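Local coordinates for cysteine protease-like virA (Shigella flexneri, PDB 3EB8), which is a secreted virulence effector required for bacterial entry into epithelial cells and for spreading within and between them, although its assigned protease activity is disputed, at residues Q86-S100 / E345-D357. Sequence-based numbering, arbitrary orientation.
Sequences QFNLGKVHTITAPVS and ESRQVSFAIISPD
Gln86 sets CG beside its backbone N (chi1 -55°) and runs on extended, while Ser350 holds OG between its own backbone N and carbonyl carbon (chi1 61°); together these torsions bring the amide NE2 of Gln86 to the hydroxyl of Ser350 in a mixed beta sheet, where 94-97 pairs in parallel with 348-356. Both N-H groups of the amide are used, each partner lying close to the amide plane: NE2 of Gln86 binds OG of Ser350 at 2.8 Å and, almost straight at 169°, the carbonyl O of Gln348 at 3.1 Å, which it meets from above the carbonyl plane. Two bonds on NE2 and a third, accepted by OE1 from the hydroxyl of Ser324, fix the rotation of this buried amide, and the hydroxyl of Ser350 is bonded on to Thr121.

After the loop, strand 94-97 runs beside 348-356, which pairs with 315-327 as well. Ile353 takes the first rung, its N 2.9 Å from O of His93, and its O accepts the N-H of Ile95. Ile95 O then takes the N-H of Ser355, and the ladder goes on from N of Ala97 to O of Ser355 at 2.8 Å. Just before it, Val92 reaches CB of Phe351 with both methyls, CG2 at 3.9 Å; both residues also touch helix 245-265.

Ile95, Ala97 and Ile354 point to the sheet face where helix 110-118 lies against Ile95 and Ala97. Thr94, Thr96, Ile353 and Ser355 occupy the other face. There OG1 of Thr94 rests 3.6 Å from CB of Ile353, and its methyl CG2 lies 3.7 Å from CB of Ser355, whose hydroxyl is bonded to Pro356 O and to Thr312. Nearer the C-terminus, Thr96 slants across Asp357, its methyl CG2 3.5 Å from CB of Asp357.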
loop_
_atom_site.group_PDB
_atom_site.type_symbol
_atom_site.label_atom_id
_atom_site.label_comp_id
_atom_site.label_asym_id
_atom_site.label_seq_id
_atom_site.Cartn_x
_atom_site.Cartn_y
_atom_site.Cartn_z
ATOM N N GLN A 86 -2.341 -6.617 4.980
ATOM C CA GLN A 86 -3.563 -7.061 4.331
ATOM C C GLN A 86 -4.122 -8.291 5.046
ATOM O O GLN A 86 -3.539 -9.368 5.003
ATOM C CB GLN A 86 -3.306 -7.340 2.846
ATOM C CG GLN A 86 -2.690 -6.166 2.088
ATOM C CD GLN A 86 -2.412 -6.505 0.629
ATOM O OE1 GLN A 86 -1.624 -7.406 0.327
ATOM N NE2 GLN A 86 -3.079 -5.802 -0.281
ATOM N N PHE A 87 -5.246 -8.111 5.721
ATOM C CA PHE A 87 -5.896 -9.209 6.417
ATOM C C PHE A 87 -7.176 -9.633 5.709
ATOM O O PHE A 87 -7.843 -8.833 5.055
ATOM C CB PHE A 87 -6.228 -8.832 7.863
ATOM C CG PHE A 87 -5.025 -8.571 8.709
ATOM C CD1 PHE A 87 -4.512 -7.291 8.835
ATOM C CD2 PHE A 87 -4.404 -9.608 9.388
ATOM C CE1 PHE A 87 -3.395 -7.054 9.620
ATOM C CE2 PHE A 87 -3.278 -9.377 10.177
ATOM C CZ PHE A 87 -2.777 -8.102 10.295
ATOM N N ASN A 88 -7.521 -10.902 5.858
ATOM C CA ASN A 88 -8.806 -11.351 5.389
ATOM C C ASN A 88 -9.890 -11.000 6.402
ATOM O O ASN A 88 -10.232 -11.810 7.256
ATOM C CB ASN A 88 -8.791 -12.844 5.080
ATOM C CG ASN A 88 -9.744 -13.193 3.977
ATOM O OD1 ASN A 88 -10.797 -13.782 4.215
ATOM N ND2 ASN A 88 -9.405 -12.787 2.756
ATOM N N LEU A 89 -10.413 -9.777 6.315
ATOM C CA LEU A 89 -11.453 -9.327 7.233
ATOM C C LEU A 89 -12.854 -9.594 6.675
ATOM O O LEU A 89 -13.837 -9.539 7.407
ATOM C CB LEU A 89 -11.279 -7.848 7.571
ATOM C CG LEU A 89 -9.879 -7.459 8.029
ATOM C CD1 LEU A 89 -9.794 -5.969 8.241
ATOM C CD2 LEU A 89 -9.499 -8.210 9.286
ATOM N N GLY A 90 -12.928 -9.888 5.379
ATOM C CA GLY A 90 -14.186 -10.190 4.721
ATOM C C GLY A 90 -15.181 -9.043 4.703
ATOM O O GLY A 90 -16.372 -9.248 4.535
ATOM N N LYS A 91 -14.683 -7.827 4.854
ATOM C CA LYS A 91 -15.536 -6.665 4.935
ATOM C C LYS A 91 -14.639 -5.445 4.969
ATOM O O LYS A 91 -13.647 -5.421 5.708
ATOM C CB LYS A 91 -16.377 -6.722 6.214
ATOM C CG LYS A 91 -17.166 -5.454 6.499
ATOM C CD LYS A 91 -17.887 -5.557 7.830
ATOM C CE LYS A 91 -18.453 -4.220 8.275
ATOM N NZ LYS A 91 -18.911 -4.269 9.705
ATOM N N VAL A 92 -14.974 -4.436 4.173
ATOM C CA VAL A 92 -14.199 -3.208 4.162
ATOM C C VAL A 92 -14.601 -2.366 5.358
ATOM O O VAL A 92 -15.751 -1.936 5.457
ATOM C CB VAL A 92 -14.444 -2.429 2.874
ATOM C CG1 VAL A 92 -13.618 -1.129 2.852
ATOM C CG2 VAL A 92 -14.143 -3.321 1.660
ATOM N N HIS A 93 -13.654 -2.140 6.262
ATOM C CA HIS A 93 -13.916 -1.409 7.500
ATOM C C HIS A 93 -13.586 0.071 7.423
ATOM O O HIS A 93 -12.825 0.504 6.558
ATOM C CB HIS A 93 -13.154 -2.042 8.661
ATOM C CG HIS A 93 -13.757 -3.325 9.128
ATOM N ND1 HIS A 93 -14.608 -3.395 10.207
ATOM C CD2 HIS A 93 -13.655 -4.586 8.647
ATOM C CE1 HIS A 93 -14.994 -4.646 10.378
ATOM N NE2 HIS A 93 -14.432 -5.388 9.441
ATOM N N THR A 94 -14.171 0.836 8.335
ATOM C CA THR A 94 -13.870 2.245 8.463
ATOM C C THR A 94 -13.104 2.498 9.756
ATOM O O THR A 94 -13.577 2.162 10.842
ATOM C CB THR A 94 -15.168 3.059 8.466
ATOM O OG1 THR A 94 -15.813 2.911 7.193
ATOM C CG2 THR A 94 -14.901 4.528 8.773
ATOM N N ILE A 95 -11.908 3.066 9.617
ATOM C CA ILE A 95 -11.069 3.427 10.744
ATOM C C ILE A 95 -11.228 4.915 10.992
ATOM O O ILE A 95 -11.074 5.724 10.078
ATOM C CB ILE A 95 -9.573 3.139 10.450
ATOM C CG1 ILE A 95 -9.379 1.696 9.962
ATOM C CG2 ILE A 95 -8.702 3.446 11.669
ATOM C CD1 ILE A 95 -9.997 0.665 10.872
ATOM N N THR A 96 -11.555 5.279 12.222
ATOM C CA THR A 96 -11.666 6.683 12.566
ATOM C C THR A 96 -10.327 7.338 12.905
ATOM O O THR A 96 -9.552 6.834 13.714
ATOM C CB THR A 96 -12.626 6.878 13.702
ATOM O OG1 THR A 96 -13.906 6.350 13.327
ATOM C CG2 THR A 96 -12.762 8.362 13.994
ATOM N N ALA A 97 -10.050 8.456 12.249
ATOM C CA ALA A 97 -8.847 9.235 12.520
ATOM C C ALA A 97 -9.150 10.259 13.604
ATOM O O ALA A 97 -10.296 10.678 13.766
ATOM C CB ALA A 97 -8.367 9.925 11.276
ATOM N N PRO A 98 -8.116 10.654 14.357
ATOM C CA PRO A 98 -8.237 11.574 15.496
ATOM C C PRO A 98 -8.388 13.041 15.088
ATOM O O PRO A 98 -7.537 13.852 15.452
ATOM C CB PRO A 98 -6.896 11.405 16.232
ATOM C CG PRO A 98 -6.165 10.268 15.537
ATOM C CD PRO A 98 -6.737 10.171 14.172
ATOM N N VAL A 99 -9.432 13.372 14.332
ATOM C CA VAL A 99 -9.773 14.761 14.028
ATOM C C VAL A 99 -11.234 14.785 13.760
ATOM O O VAL A 99 -11.805 13.777 13.364
ATOM C CB VAL A 99 -9.166 15.292 12.707
ATOM C CG1 VAL A 99 -7.904 16.073 12.952
ATOM C CG2 VAL A 99 -8.992 14.172 11.672
ATOM N N SER A 100 -11.837 15.947 13.934
ATOM C CA SER A 100 -13.224 16.110 13.569
ATOM C C SER A 100 -13.231 16.645 12.152
ATOM O O SER A 100 -12.460 17.536 11.804
ATOM C CB SER A 100 -13.949 17.031 14.542
ATOM O OG SER A 100 -13.083 18.037 15.010
ATOM N N GLU A 345 -3.385 -12.467 -11.020
ATOM C CA GLU A 345 -3.402 -13.572 -10.070
ATOM C C GLU A 345 -2.332 -13.473 -8.989
ATOM O O GLU A 345 -2.500 -14.007 -7.902
ATOM C CB GLU A 345 -3.271 -14.915 -10.802
ATOM C CG GLU A 345 -2.345 -14.867 -12.010
ATOM C CD GLU A 345 -2.554 -16.031 -12.976
ATOM O OE1 GLU A 345 -2.270 -17.189 -12.589
ATOM O OE2 GLU A 345 -2.993 -15.785 -14.125
ATOM N N SER A 346 -1.220 -12.813 -9.276
ATOM C CA SER A 346 -0.189 -12.683 -8.245
ATOM C C SER A 346 -0.220 -11.367 -7.470
ATOM O O SER A 346 0.638 -11.127 -6.614
ATOM C CB SER A 346 1.207 -12.957 -8.810
ATOM O OG SER A 346 1.273 -12.608 -10.173
ATOM N N ARG A 347 -1.209 -10.524 -7.752
ATOM C CA ARG A 347 -1.373 -9.296 -6.977
ATOM C C ARG A 347 -2.448 -9.508 -5.940
ATOM O O ARG A 347 -3.501 -10.061 -6.241
ATOM C CB ARG A 347 -1.777 -8.102 -7.841
ATOM C CG ARG A 347 -0.902 -7.807 -9.012
ATOM C CD ARG A 347 -1.563 -6.783 -9.867
ATOM N NE ARG A 347 -1.222 -7.009 -11.251
ATOM C CZ ARG A 347 -1.914 -6.542 -12.281
ATOM N NH1 ARG A 347 -2.995 -5.797 -12.086
ATOM N NH2 ARG A 347 -1.515 -6.820 -13.513
ATOM N N GLN A 348 -2.181 -9.079 -4.716
ATOM C CA GLN A 348 -3.221 -9.072 -3.704
ATOM C C GLN A 348 -3.717 -7.656 -3.447
ATOM O O GLN A 348 -2.931 -6.717 -3.251
ATOM C CB GLN A 348 -2.736 -9.696 -2.417
ATOM C CG GLN A 348 -3.835 -9.902 -1.414
ATOM C CD GLN A 348 -3.309 -10.565 -0.169
ATOM O OE1 GLN A 348 -2.671 -9.913 0.668
ATOM N NE2 GLN A 348 -3.553 -11.878 -0.040
ATOM N N VAL A 349 -5.031 -7.525 -3.452
ATOM C CA VAL A 349 -5.681 -6.230 -3.361
ATOM C C VAL A 349 -6.495 -6.169 -2.084
ATOM O O VAL A 349 -7.177 -7.137 -1.724
ATOM C CB VAL A 349 -6.558 -5.978 -4.610
ATOM C CG1 VAL A 349 -7.422 -4.741 -4.439
ATOM C CG2 VAL A 349 -5.669 -5.846 -5.836
ATOM N N SER A 350 -6.390 -5.043 -1.381
ATOM C CA SER A 350 -7.093 -4.863 -0.115
ATOM C C SER A 350 -7.618 -3.437 -0.007
ATOM O O SER A 350 -7.081 -2.542 -0.641
ATOM C CB SER A 350 -6.163 -5.156 1.046
ATOM O OG SER A 350 -5.068 -4.258 1.021
ATOM N N PHE A 351 -8.657 -3.237 0.806
ATOM C CA PHE A 351 -9.318 -1.943 0.949
ATOM C C PHE A 351 -9.457 -1.517 2.401
ATOM O O PHE A 351 -9.593 -2.343 3.286
ATOM C CB PHE A 351 -10.735 -2.000 0.386
ATOM C CG PHE A 351 -10.816 -1.819 -1.085
ATOM C CD1 PHE A 351 -10.261 -2.758 -1.944
ATOM C CD2 PHE A 351 -11.484 -0.728 -1.624
ATOM C CE1 PHE A 351 -10.348 -2.602 -3.306
ATOM C CE2 PHE A 351 -11.585 -0.569 -2.996
ATOM C CZ PHE A 351 -11.018 -1.506 -3.841
ATOM N N ALA A 352 -9.477 -0.214 2.626
ATOM C CA ALA A 352 -9.971 0.319 3.876
ATOM C C ALA A 352 -10.533 1.716 3.657
ATOM O O ALA A 352 -10.102 2.449 2.766
ATOM C CB ALA A 352 -8.866 0.336 4.966
ATOM N N ILE A 353 -11.503 2.076 4.483
ATOM C CA ILE A 353 -11.975 3.439 4.548
ATOM C C ILE A 353 -11.466 4.091 5.832
ATOM O O ILE A 353 -11.529 3.506 6.918
ATOM C CB ILE A 353 -13.508 3.520 4.439
ATOM C CG1 ILE A 353 -13.946 3.175 3.011
ATOM C CG2 ILE A 353 -14.001 4.922 4.747
ATOM C CD1 ILE A 353 -15.447 3.102 2.841
ATOM N N ILE A 354 -10.931 5.297 5.678
ATOM C CA ILE A 354 -10.443 6.092 6.789
ATOM C C ILE A 354 -11.298 7.355 6.855
ATOM O O ILE A 354 -11.390 8.107 5.883
ATOM C CB ILE A 354 -8.949 6.437 6.630
ATOM C CG1 ILE A 354 -8.092 5.161 6.688
ATOM C CG2 ILE A 354 -8.507 7.413 7.693
ATOM C CD1 ILE A 354 -8.030 4.381 5.385
ATOM N N SER A 355 -11.961 7.555 7.991
ATOM C CA SER A 355 -12.892 8.663 8.154
ATOM C C SER A 355 -12.415 9.667 9.200
ATOM O O SER A 355 -11.854 9.267 10.239
ATOM C CB SER A 355 -14.266 8.129 8.569
ATOM O OG SER A 355 -15.157 9.187 8.862
ATOM N N PRO A 356 -12.633 10.973 8.933
ATOM C CA PRO A 356 -12.470 11.978 9.984
ATOM C C PRO A 356 -13.472 11.624 11.062
ATOM O O PRO A 356 -14.499 11.005 10.748
ATOM C CB PRO A 356 -12.908 13.281 9.311
ATOM C CG PRO A 356 -12.979 13.004 7.862
ATOM C CD PRO A 356 -13.218 11.542 7.706
ATOM N N ASP A 357 -13.198 11.978 12.309
ATOM C CA ASP A 357 -14.184 11.737 13.359
ATOM C C ASP A 357 -15.260 12.804 13.288
ATOM O O ASP A 357 -15.177 13.644 12.398
ATOM C CB ASP A 357 -13.546 11.710 14.743
ATOM C CG ASP A 357 -14.407 10.985 15.739
ATOM O OD1 ASP A 357 -15.629 10.933 15.510
ATOM O OD2 ASP A 357 -13.877 10.450 16.731
#